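Local coordinates for protein catechol 1,2-dioxygenase (Acinetobacter sp., PDB 1DMH) that catalyses the ferric iron-dependent intradiol cleavage of catechol by dioxygen to cis,cis-muconate, as a homodimer joined through a helical zipper of N-terminal helices, at residues Q32-H35 against R36-D40; G72-S75 against P76-F80; Q209-L212 against N213-R217. All blocks are in the same frame, centred on the assembly; numbering follows the deposited sequence.

Contact 1. Residues Q32-H35 against R36-D40. With LIO ([1-pentadecanoyl-2-decanoyl-glycerol-3-yl]phosphonyl choline), chain G.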
loop_
_atom_site.group_PDB
_atom_site.type_symbol
_atom_site.label_atom_id
_atom_site.label_comp_id
_atom_site.label_asym_id
_atom_site.label_seq_id
_atom_site.Cartn_x
_atom_site.Cartn_y
_atom_site.Cartn_z
ATOM N N GLN A 32 -4.502 -14.629 -11.465
ATOM C CA GLN A 32 -3.330 -14.701 -12.323
ATOM C C GLN A 32 -2.300 -13.653 -11.920
ATOM O O GLN A 32 -1.111 -13.946 -11.815
ATOM C CB GLN A 32 -3.757 -14.460 -13.763
ATOM C CG GLN A 32 -2.630 -14.363 -14.737
ATOM C CD GLN A 32 -3.137 -14.161 -16.172
ATOM O OE1 GLN A 32 -3.753 -13.127 -16.503
ATOM N NE2 GLN A 32 -2.899 -15.166 -17.028
ATOM N N ILE A 33 -2.766 -12.430 -11.705
ATOM C CA ILE A 33 -1.865 -11.341 -11.333
ATOM C C ILE A 33 -1.302 -11.562 -9.919
ATOM O O ILE A 33 -0.090 -11.464 -9.700
ATOM C CB ILE A 33 -2.594 -9.964 -11.455
ATOM C CG1 ILE A 33 -2.943 -9.715 -12.938
ATOM C CG2 ILE A 33 -1.705 -8.798 -10.877
ATOM C CD1 ILE A 33 -3.900 -8.549 -13.146
ATOM N N ILE A 34 -2.175 -11.889 -8.970
ATOM C CA ILE A 34 -1.746 -12.132 -7.595
ATOM C C ILE A 34 -0.718 -13.257 -7.520
ATOM O O ILE A 34 0.305 -13.115 -6.838
ATOM C CB ILE A 34 -2.937 -12.489 -6.696
ATOM C CG1 ILE A 34 -3.871 -11.284 -6.582
ATOM C CG2 ILE A 34 -2.440 -12.891 -5.307
ATOM C CD1 ILE A 34 -3.212 -10.073 -5.971
ATOM N N HIS A 35 -0.963 -14.369 -8.214
ATOM C CA HIS A 35 0.001 -15.457 -8.180
ATOM C C HIS A 35 1.383 -14.990 -8.648
ATOM O O HIS A 35 2.389 -15.296 -8.023
ATOM C CB HIS A 35 -0.470 -16.634 -9.028
ATOM C CG HIS A 35 0.443 -17.816 -8.955
ATOM N ND1 HIS A 35 1.289 -18.170 -9.984
ATOM C CD2 HIS A 35 0.723 -18.656 -7.931
ATOM C CE1 HIS A 35 2.054 -19.173 -9.597
ATOM N NE2 HIS A 35 1.731 -19.488 -8.355
ATOM N N ARG A 36 1.439 -14.224 -9.726
ATOM C CA ARG A 36 2.727 -13.743 -10.221
ATOM C C ARG A 36 3.398 -12.764 -9.264
ATOM O O ARG A 36 4.585 -12.884 -8.978
ATOM C CB ARG A 36 2.542 -13.081 -11.592
ATOM C CG ARG A 36 3.758 -12.336 -12.127
ATOM C CD ARG A 36 4.970 -13.217 -12.272
ATOM N NE ARG A 36 6.030 -12.488 -12.959
ATOM C CZ ARG A 36 6.120 -12.387 -14.286
ATOM N NH1 ARG A 36 5.223 -12.988 -15.071
ATOM N NH2 ARG A 36 7.058 -11.627 -14.827
ATOM N N VAL A 37 2.647 -11.785 -8.770
ATOM C CA VAL A 37 3.225 -10.819 -7.852
ATOM C C VAL A 37 3.724 -11.494 -6.564
ATOM O O VAL A 37 4.813 -11.179 -6.092
ATOM C CB VAL A 37 2.216 -9.685 -7.521
ATOM C CG1 VAL A 37 2.831 -8.724 -6.503
ATOM C CG2 VAL A 37 1.873 -8.918 -8.784
ATOM N N LEU A 38 2.953 -12.423 -5.996
ATOM C CA LEU A 38 3.401 -13.114 -4.772
ATOM C C LEU A 38 4.647 -13.952 -5.020
ATOM O O LEU A 38 5.561 -13.989 -4.208
ATOM C CB LEU A 38 2.337 -14.056 -4.213
ATOM C CG LEU A 38 1.080 -13.431 -3.636
ATOM C CD1 LEU A 38 0.202 -14.528 -3.067
ATOM C CD2 LEU A 38 1.471 -12.458 -2.554
ATOM N N SER A 39 4.664 -14.651 -6.143
ATOM C CA SER A 39 5.805 -15.478 -6.479
ATOM C C SER A 39 7.042 -14.619 -6.565
ATOM O O SER A 39 8.058 -14.940 -5.974
ATOM C CB SER A 39 5.573 -16.190 -7.812
ATOM O OG SER A 39 4.494 -17.096 -7.670
ATOM N N ASP A 40 6.959 -13.527 -7.307
ATOM C CA ASP A 40 8.113 -12.646 -7.433
ATOM C C ASP A 40 8.570 -12.087 -6.079
ATOM O O ASP A 40 9.759 -12.026 -5.810
ATOM C CB ASP A 40 7.825 -11.482 -8.405
ATOM C CG ASP A 40 7.738 -11.935 -9.869
ATOM O OD1 ASP A 40 8.170 -13.062 -10.212
ATOM O OD2 ASP A 40 7.245 -11.134 -10.678
HETATM C C1 LIO G . -11.831 -5.053 -9.691
HETATM C C2 LIO G . -10.743 -5.546 -8.990
HETATM C C3 LIO G . -9.669 -5.639 -9.860
HETATM C C4 LIO G . -14.817 -4.089 -12.695
HETATM C C5 LIO G . -16.359 -4.109 -12.836
HETATM C C6 LIO G . -16.359 -2.570 -14.767
HETATM C C7 LIO G . -18.293 -3.924 -14.297
HETATM C C8 LIO G . -16.316 -4.958 -15.146
HETATM C C11 LIO G . -8.435 -5.394 -11.942
HETATM C C12 LIO G . -7.230 -5.883 -11.093
HETATM C C13 LIO G . -5.931 -5.277 -11.626
HETATM C C14 LIO G . -4.730 -5.747 -10.809
HETATM C C15 LIO G . -3.802 -4.555 -10.628
HETATM C C16 LIO G . -2.345 -4.984 -10.618
HETATM C C17 LIO G . -1.496 -3.726 -10.440
HETATM C C18 LIO G . -0.052 -4.090 -10.107
HETATM C C19 LIO G . 0.303 -3.517 -8.737
HETATM C C20 LIO G . 1.202 -2.300 -8.914
HETATM C C21 LIO G . 1.297 -1.553 -7.584
HETATM C C22 LIO G . 2.289 -0.392 -7.730
HETATM C C23 LIO G . 2.127 0.546 -6.541
HETATM C C24 LIO G . 3.100 1.704 -6.658
HETATM C C25 LIO G . 2.643 2.815 -5.727
HETATM C C31 LIO G . -9.395 -5.070 -6.731
HETATM C C32 LIO G . -8.281 -6.109 -6.911
HETATM C C33 LIO G . -6.948 -5.369 -7.124
HETATM C C34 LIO G . -6.001 -5.633 -5.955
HETATM C C35 LIO G . -4.599 -5.882 -6.494
HETATM C C36 LIO G . -3.565 -5.340 -5.517
HETATM C C37 LIO G . -2.307 -6.207 -5.592
HETATM C C38 LIO G . -1.244 -5.687 -4.617
HETATM C C39 LIO G . -1.360 -6.423 -3.273
HETATM C C40 LIO G . 0.037 -6.627 -2.674
HETATM N N LIO G . -16.820 -3.888 -14.256
HETATM O O2 LIO G . -10.493 -4.826 -7.698
HETATM O O3 LIO G . -9.736 -5.271 -11.261
HETATM O O11 LIO G . -8.326 -5.112 -13.137
HETATM O O31 LIO G . -9.368 -4.376 -5.711
HETATM O O1P LIO G . -13.064 -6.453 -11.896
HETATM O O2P LIO G . -15.197 -6.392 -10.662
HETATM O O3P LIO G . -13.157 -5.614 -9.526
HETATM O O4P LIO G . -14.154 -4.284 -11.403
HETATM P P LIO G . -13.880 -5.683 -10.874
#
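Helix 28-47, one of the N-terminal helices that build the helical zipper along the dimer axis, sets H35 against S39 and two pairs of aliphatic side chains against each other one turn apart. On the H35 side the peptide carbonyl is gripped twice: S39 OG donates to H35 O at 2.8 Å and S39 N to the same oxygen at 3.0 Å, from opposite faces of the carbonyl plane. With OG beside its own backbone N (chi1 -65°), the serine hydroxyl folds back on the preceding turn and also lies over one face of the H35 imidazole, 3.7 Å from NE2 and toward the rim of the ring.

Another flank of this zipper helix is apolar and carries a bound phospholipid. I34 and L38 lie side by side, I34 CG2 3.8 Å from L38 CD1, while I33 CG2 meets V37 CG2 more loosely at 4.1 Å. Both isoleucines turn their CD1 methyls to the lipid chains, I33 CD1 coming within 3.7 Å of lipid atom C14. L15 of helix 9-18 covers H35, L38 and S39. R36 forms a salt bridge through NE to D40 OD2 at 2.9 Å, met on the syn side of the carboxylate, and a second through NH2 to D47 OD2 of the second subunit.

Contact 2. Residues G72-S75 against P76-F80. With MCT (4-methylcatechol), chain D.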
loop_
_atom_site.group_PDB
_atom_site.type_symbol
_atom_site.label_atom_id
_atom_site.label_comp_id
_atom_site.label_asym_id
_atom_site.label_seq_id
_atom_site.Cartn_x
_atom_site.Cartn_y
_atom_site.Cartn_z
ATOM N N GLY A 72 -0.933 7.461 -5.375
ATOM C CA GLY A 72 -0.922 8.065 -6.706
ATOM C C GLY A 72 0.153 9.124 -6.875
ATOM O O GLY A 72 0.338 9.669 -7.969
ATOM N N LEU A 73 0.867 9.413 -5.787
ATOM C CA LEU A 73 1.960 10.385 -5.809
ATOM C C LEU A 73 3.265 9.560 -5.863
ATOM O O LEU A 73 4.221 9.901 -6.579
ATOM C CB LEU A 73 1.900 11.250 -4.549
ATOM C CG LEU A 73 2.842 12.446 -4.502
ATOM C CD1 LEU A 73 2.490 13.433 -5.642
ATOM C CD2 LEU A 73 2.701 13.124 -3.125
ATOM N N LEU A 74 3.284 8.445 -5.142
ATOM C CA LEU A 74 4.461 7.561 -5.154
ATOM C C LEU A 74 4.587 6.868 -6.532
ATOM O O LEU A 74 5.691 6.675 -7.037
ATOM C CB LEU A 74 4.351 6.435 -4.104
ATOM C CG LEU A 74 5.609 5.892 -3.397
ATOM C CD1 LEU A 74 5.409 4.422 -3.146
ATOM C CD2 LEU A 74 6.860 6.218 -4.126
ATOM N N SER A 75 3.451 6.478 -7.116
ATOM C CA SER A 75 3.436 5.805 -8.407
ATOM C C SER A 75 4.285 6.569 -9.430
ATOM O O SER A 75 5.224 6.013 -9.991
ATOM C CB SER A 75 1.994 5.659 -8.908
ATOM O OG SER A 75 1.936 5.000 -10.159
ATOM N N PRO A 76 3.950 7.840 -9.712
ATOM C CA PRO A 76 4.800 8.528 -10.692
ATOM C C PRO A 76 6.261 8.707 -10.240
ATOM O O PRO A 76 7.173 8.710 -11.070
ATOM C CB PRO A 76 4.053 9.858 -10.924
ATOM C CG PRO A 76 3.334 10.072 -9.590
ATOM C CD PRO A 76 2.801 8.681 -9.326
ATOM N N GLY A 77 6.477 8.824 -8.929
ATOM C CA GLY A 77 7.831 9.003 -8.403
ATOM C C GLY A 77 8.708 7.785 -8.645
ATOM O O GLY A 77 9.914 7.903 -8.806
ATOM N N LEU A 78 8.098 6.608 -8.672
ATOM C CA LEU A 78 8.846 5.385 -8.912
ATOM C C LEU A 78 8.824 5.013 -10.406
ATOM O O LEU A 78 9.162 3.898 -10.801
ATOM C CB LEU A 78 8.302 4.258 -8.030
ATOM C CG LEU A 78 8.499 4.456 -6.506
ATOM C CD1 LEU A 78 7.859 3.303 -5.733
ATOM C CD2 LEU A 78 9.976 4.550 -6.173
ATOM N N GLY A 79 8.402 5.978 -11.221
ATOM C CA GLY A 79 8.399 5.822 -12.674
ATOM C C GLY A 79 7.287 5.081 -13.390
ATOM O O GLY A 79 7.295 5.046 -14.624
ATOM N N PHE A 80 6.349 4.492 -12.649
ATOM C CA PHE A 80 5.265 3.748 -13.274
ATOM C C PHE A 80 4.458 4.535 -14.286
ATOM O O PHE A 80 4.215 4.065 -15.399
ATOM C CB PHE A 80 4.301 3.183 -12.241
ATOM C CG PHE A 80 4.868 2.078 -11.436
ATOM C CD1 PHE A 80 4.853 0.777 -11.933
ATOM C CD2 PHE A 80 5.404 2.325 -10.164
ATOM C CE1 PHE A 80 5.362 -0.287 -11.163
ATOM C CE2 PHE A 80 5.924 1.273 -9.367
ATOM C CZ PHE A 80 5.903 -0.039 -9.865
HETATM C C1 MCT D . 2.450 14.715 -9.653
HETATM C C2 MCT D . 1.920 15.123 -10.890
HETATM C C3 MCT D . 1.480 16.457 -11.020
HETATM O O3 MCT D . 0.963 16.870 -12.221
HETATM C C4 MCT D . 1.558 17.358 -9.972
HETATM O O4 MCT D . 1.119 18.646 -10.157
HETATM C C5 MCT D . 2.070 16.984 -8.758
HETATM C C6 MCT D . 2.541 15.585 -8.594
HETATM C C MCT D . 2.934 13.263 -9.485
#
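L74 and L78 form the tight part of this contact, their side chains crossing obliquely with L74 CD2 3.4 Å from L78 CG and 3.5 Å from L78 CD1, closer than carbons usually pack. L211 of helix 207-214 and Y61 and L65 of helix 52-67 add to the packing round L74, and L38 of the second subunit touches L78.

By contrast, the backbone around P76 is weakly hydrogen-bonded, though buried. The proline has no N-H to give to G72 O, so its CD sits 3.0 Å from that oxygen in place of a bond and the short helix 71-77 kinks; the next bond, G77 N to L73 O, is weak at 3.4 Å. L78 N to L74 O restores a firm link at 2.9 Å. The helix then closes in a Schellman motif, with G79 at positive phi as the C-prime residue: G79 N bonds to P76 O, and F80 N reaches S75 O in a weak bond, and the same oxygen lies at the edge of the phenyl ring, near its plane. S75 OG, anti to its backbone nitrogen (chi1 -180°), passes 3.6 Å from F80 CB and bonds to D81 and to Y55 OH of the second subunit. The side of the helix facing the active site lines the substrate pocket: P76 CG lies 3.2 Å from the methyl carbon C of 4-methylcatechol, and L73 CD1 3.7 Å from ring atom C6.

Contact 3. Residues Q209-L212 against N213-R217. With LIO ([1-pentadecanoyl-2-decanoyl-glycerol-3-yl]phosphonyl choline), chain E.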
loop_
_atom_site.group_PDB
_atom_site.type_symbol
_atom_site.label_atom_id
_atom_site.label_comp_id
_atom_site.label_asym_id
_atom_site.label_seq_id
_atom_site.Cartn_x
_atom_site.Cartn_y
_atom_site.Cartn_z
ATOM N N GLN A 209 7.881 11.404 0.052
ATOM C CA GLN A 209 9.157 12.059 0.228
ATOM C C GLN A 209 10.068 11.239 1.126
ATOM O O GLN A 209 11.290 11.188 0.906
ATOM C CB GLN A 209 8.966 13.451 0.803
ATOM C CG GLN A 209 10.262 14.246 0.815
ATOM C CD GLN A 209 10.846 14.382 -0.572
ATOM O OE1 GLN A 209 11.936 13.879 -0.849
ATOM N NE2 GLN A 209 10.122 15.050 -1.455
ATOM N N GLN A 210 9.499 10.616 2.155
ATOM C CA GLN A 210 10.303 9.773 3.030
ATOM C C GLN A 210 11.000 8.668 2.232
ATOM O O GLN A 210 12.188 8.423 2.432
ATOM C CB GLN A 210 9.441 9.132 4.113
ATOM C CG GLN A 210 8.774 10.155 5.014
ATOM C CD GLN A 210 9.782 11.007 5.782
ATOM O OE1 GLN A 210 9.442 12.090 6.300
ATOM N NE2 GLN A 210 11.029 10.515 5.877
ATOM N N LEU A 211 10.280 7.998 1.334
ATOM C CA LEU A 211 10.905 6.950 0.548
ATOM C C LEU A 211 11.956 7.562 -0.405
ATOM O O LEU A 211 13.086 7.055 -0.502
ATOM C CB LEU A 211 9.868 6.183 -0.272
ATOM C CG LEU A 211 10.175 4.694 -0.468
ATOM C CD1 LEU A 211 9.266 4.131 -1.539
ATOM C CD2 LEU A 211 11.606 4.472 -0.826
ATOM N N LEU A 212 11.597 8.638 -1.108
ATOM C CA LEU A 212 12.528 9.273 -2.047
ATOM C C LEU A 212 13.819 9.662 -1.337
ATOM O O LEU A 212 14.897 9.577 -1.920
ATOM C CB LEU A 212 11.887 10.502 -2.711
ATOM C CG LEU A 212 10.768 10.223 -3.730
ATOM C CD1 LEU A 212 10.010 11.506 -4.096
ATOM C CD2 LEU A 212 11.393 9.577 -4.983
ATOM N N ASN A 213 13.714 10.069 -0.073
ATOM C CA ASN A 213 14.902 10.433 0.684
ATOM C C ASN A 213 15.838 9.250 0.787
ATOM O O ASN A 213 17.056 9.412 0.639
ATOM C CB ASN A 213 14.565 10.890 2.102
ATOM C CG ASN A 213 13.982 12.293 2.154
ATOM O OD1 ASN A 213 14.111 13.073 1.197
ATOM N ND2 ASN A 213 13.365 12.638 3.299
ATOM N N GLN A 214 15.277 8.064 1.032
ATOM C CA GLN A 214 16.068 6.842 1.161
ATOM C C GLN A 214 16.782 6.457 -0.139
ATOM O O GLN A 214 17.725 5.683 -0.105
ATOM C CB GLN A 214 15.191 5.677 1.594
ATOM C CG GLN A 214 14.493 5.847 2.928
ATOM C CD GLN A 214 15.452 5.931 4.088
ATOM O OE1 GLN A 214 16.339 5.090 4.238
ATOM N NE2 GLN A 214 15.273 6.941 4.930
ATOM N N LEU A 215 16.309 6.983 -1.274
ATOM C CA LEU A 215 16.901 6.734 -2.604
ATOM C C LEU A 215 17.827 7.893 -3.023
ATOM O O LEU A 215 18.357 7.904 -4.128
ATOM C CB LEU A 215 15.787 6.605 -3.650
ATOM C CG LEU A 215 14.689 5.583 -3.304
ATOM C CD1 LEU A 215 13.635 5.553 -4.425
ATOM C CD2 LEU A 215 15.325 4.193 -3.110
ATOM N N GLY A 216 17.989 8.870 -2.136
ATOM C CA GLY A 216 18.829 10.028 -2.422
ATOM C C GLY A 216 18.227 10.929 -3.490
ATOM O O GLY A 216 18.945 11.629 -4.201
ATOM N N ARG A 217 16.897 10.922 -3.592
ATOM C CA ARG A 217 16.192 11.707 -4.597
ATOM C C ARG A 217 15.324 12.818 -4.019
ATOM O O ARG A 217 14.890 12.752 -2.857
ATOM C CB ARG A 217 15.325 10.773 -5.441
ATOM C CG ARG A 217 16.096 9.780 -6.283
ATOM C CD ARG A 217 15.106 8.881 -7.026
ATOM N NE ARG A 217 14.107 9.706 -7.696
ATOM C CZ ARG A 217 12.914 9.282 -8.082
ATOM N NH1 ARG A 217 12.559 8.026 -7.873
ATOM N NH2 ARG A 217 12.048 10.137 -8.606
HETATM C C1 LIO E . 14.232 2.816 7.296
HETATM C C2 LIO E . 13.545 2.666 6.103
HETATM C C3 LIO E . 13.692 1.352 5.693
HETATM C C4 LIO E . 15.789 3.387 11.249
HETATM C C5 LIO E . 16.438 4.553 12.041
HETATM C C6 LIO E . 15.896 3.594 14.248
HETATM C C7 LIO E . 17.577 5.299 14.054
HETATM C C8 LIO E . 18.034 3.094 13.234
HETATM C C11 LIO E . 14.379 -0.983 5.762
HETATM C C12 LIO E . 13.508 -1.054 4.484
HETATM C C13 LIO E . 13.359 -2.479 3.980
HETATM C C14 LIO E . 12.148 -2.553 3.059
HETATM C C15 LIO E . 11.864 -4.019 2.721
HETATM C C16 LIO E . 10.489 -4.137 2.080
HETATM C C17 LIO E . 10.185 -5.594 1.732
HETATM C C18 LIO E . 9.278 -5.650 0.503
HETATM C C19 LIO E . 7.911 -5.070 0.853
HETATM C C20 LIO E . 6.909 -6.192 0.979
HETATM C C21 LIO E . 5.510 -5.622 0.808
HETATM C C22 LIO E . 4.506 -6.749 1.041
HETATM C C23 LIO E . 3.096 -6.184 1.079
HETATM C C24 LIO E . 2.114 -7.325 1.317
HETATM C C25 LIO E . 1.067 -6.882 2.331
HETATM C C31 LIO E . 11.168 3.190 5.010
HETATM C C32 LIO E . 11.455 2.591 3.617
HETATM C C33 LIO E . 10.384 1.537 3.280
HETATM C C34 LIO E . 10.476 1.173 1.796
HETATM C C35 LIO E . 9.565 -0.011 1.482
HETATM C C36 LIO E . 8.471 0.441 0.521
HETATM C C37 LIO E . 8.071 -0.706 -0.410
HETATM C C38 LIO E . 6.968 -0.216 -1.356
HETATM C C39 LIO E . 7.418 -0.380 -2.810
HETATM C C40 LIO E . 6.213 -0.239 -3.744
HETATM N N LIO E . 16.979 4.127 13.384
HETATM O O2 LIO E . 12.147 3.203 6.131
HETATM O O3 LIO E . 14.462 0.342 6.413
HETATM O O11 LIO E . 14.973 -1.968 6.221
HETATM O O31 LIO E . 10.049 3.694 5.216
HETATM O O1P LIO E . 16.882 2.424 8.512
HETATM O O2P LIO E . 17.006 4.866 8.798
HETATM O O3P LIO E . 15.186 3.900 7.448
HETATM O O4P LIO E . 15.203 3.600 9.925
HETATM P P LIO E . 16.068 3.688 8.669
#
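The last turn of helix 207-214 unwinds through weakening backbone bonds, N213 N to Q209 O being a sound 2.8 Å but Q214 N to Q210 O a weak 3.4 Å, before a Schellman motif ends it. Positive phi at G216 (69°) takes the chain out of the helix. G216 N bonds to N213 O, and R217 N bonds to L212 O at 2.9 Å. That same carbonyl takes L215 N at 3.0 Å from the opposite face, well above its plane, so two donors grip L212 O as the helix ends.

L212 and R217 form the clearest side-chain contact. The leucine methyl CD2 sits over the centre of one guanidinium face, 3.5 Å from R217 CZ, and the two side chains cross at a slant. R217, extended at chi2, bends at chi3 (50°), and the guanidinium lies across the methyl. Its NH1 then hydrogen-bonds to G77 O of the same chain and to A18 O of the second subunit, while F253 touches both L212 and R217. L211 CD2 approaches L215 CG at 4.1 Å, a looser apolar pair; V30 of the second subunit packs on L211 and S19 of that subunit on L215. On another side of the turn Q214 bends at chi2 beside a bound phospholipid, its OE1 3.6 Å from O3P, the phosphoester oxygen between glycerol and phosphorus.

With a methyl over its face and carbonyl oxygens at NH1, the guanidinium is probably held in its rotation by apolar and polar partners together; its positive charge is probably eased by the carbonyl dipoles, and it ties the helix end to helix 71-77 of its own subunit and to A18 of the second.

Along the chain the contacts follow one another, contact 1 on helix 28-47, contact 2 on helix 71-77 and contact 3 on helix 207-214. The first two fall in the N-terminal family region and the third in the dioxygenase region. Contacts 2 and 3 are neighbours, with centres 12 Å apart, and touch through a side-chain-to-carbonyl bond and leucine packing, so the end of the substrate-lining helix is joined to helix 207-214. Contact 1 stands apart, its centre about 21 Å from contact 2 and about 27 Å from contact 3. All three reach the second subunit, consistent with a dimer interface that runs past the lipid sites and close to the helix lining the substrate pocket.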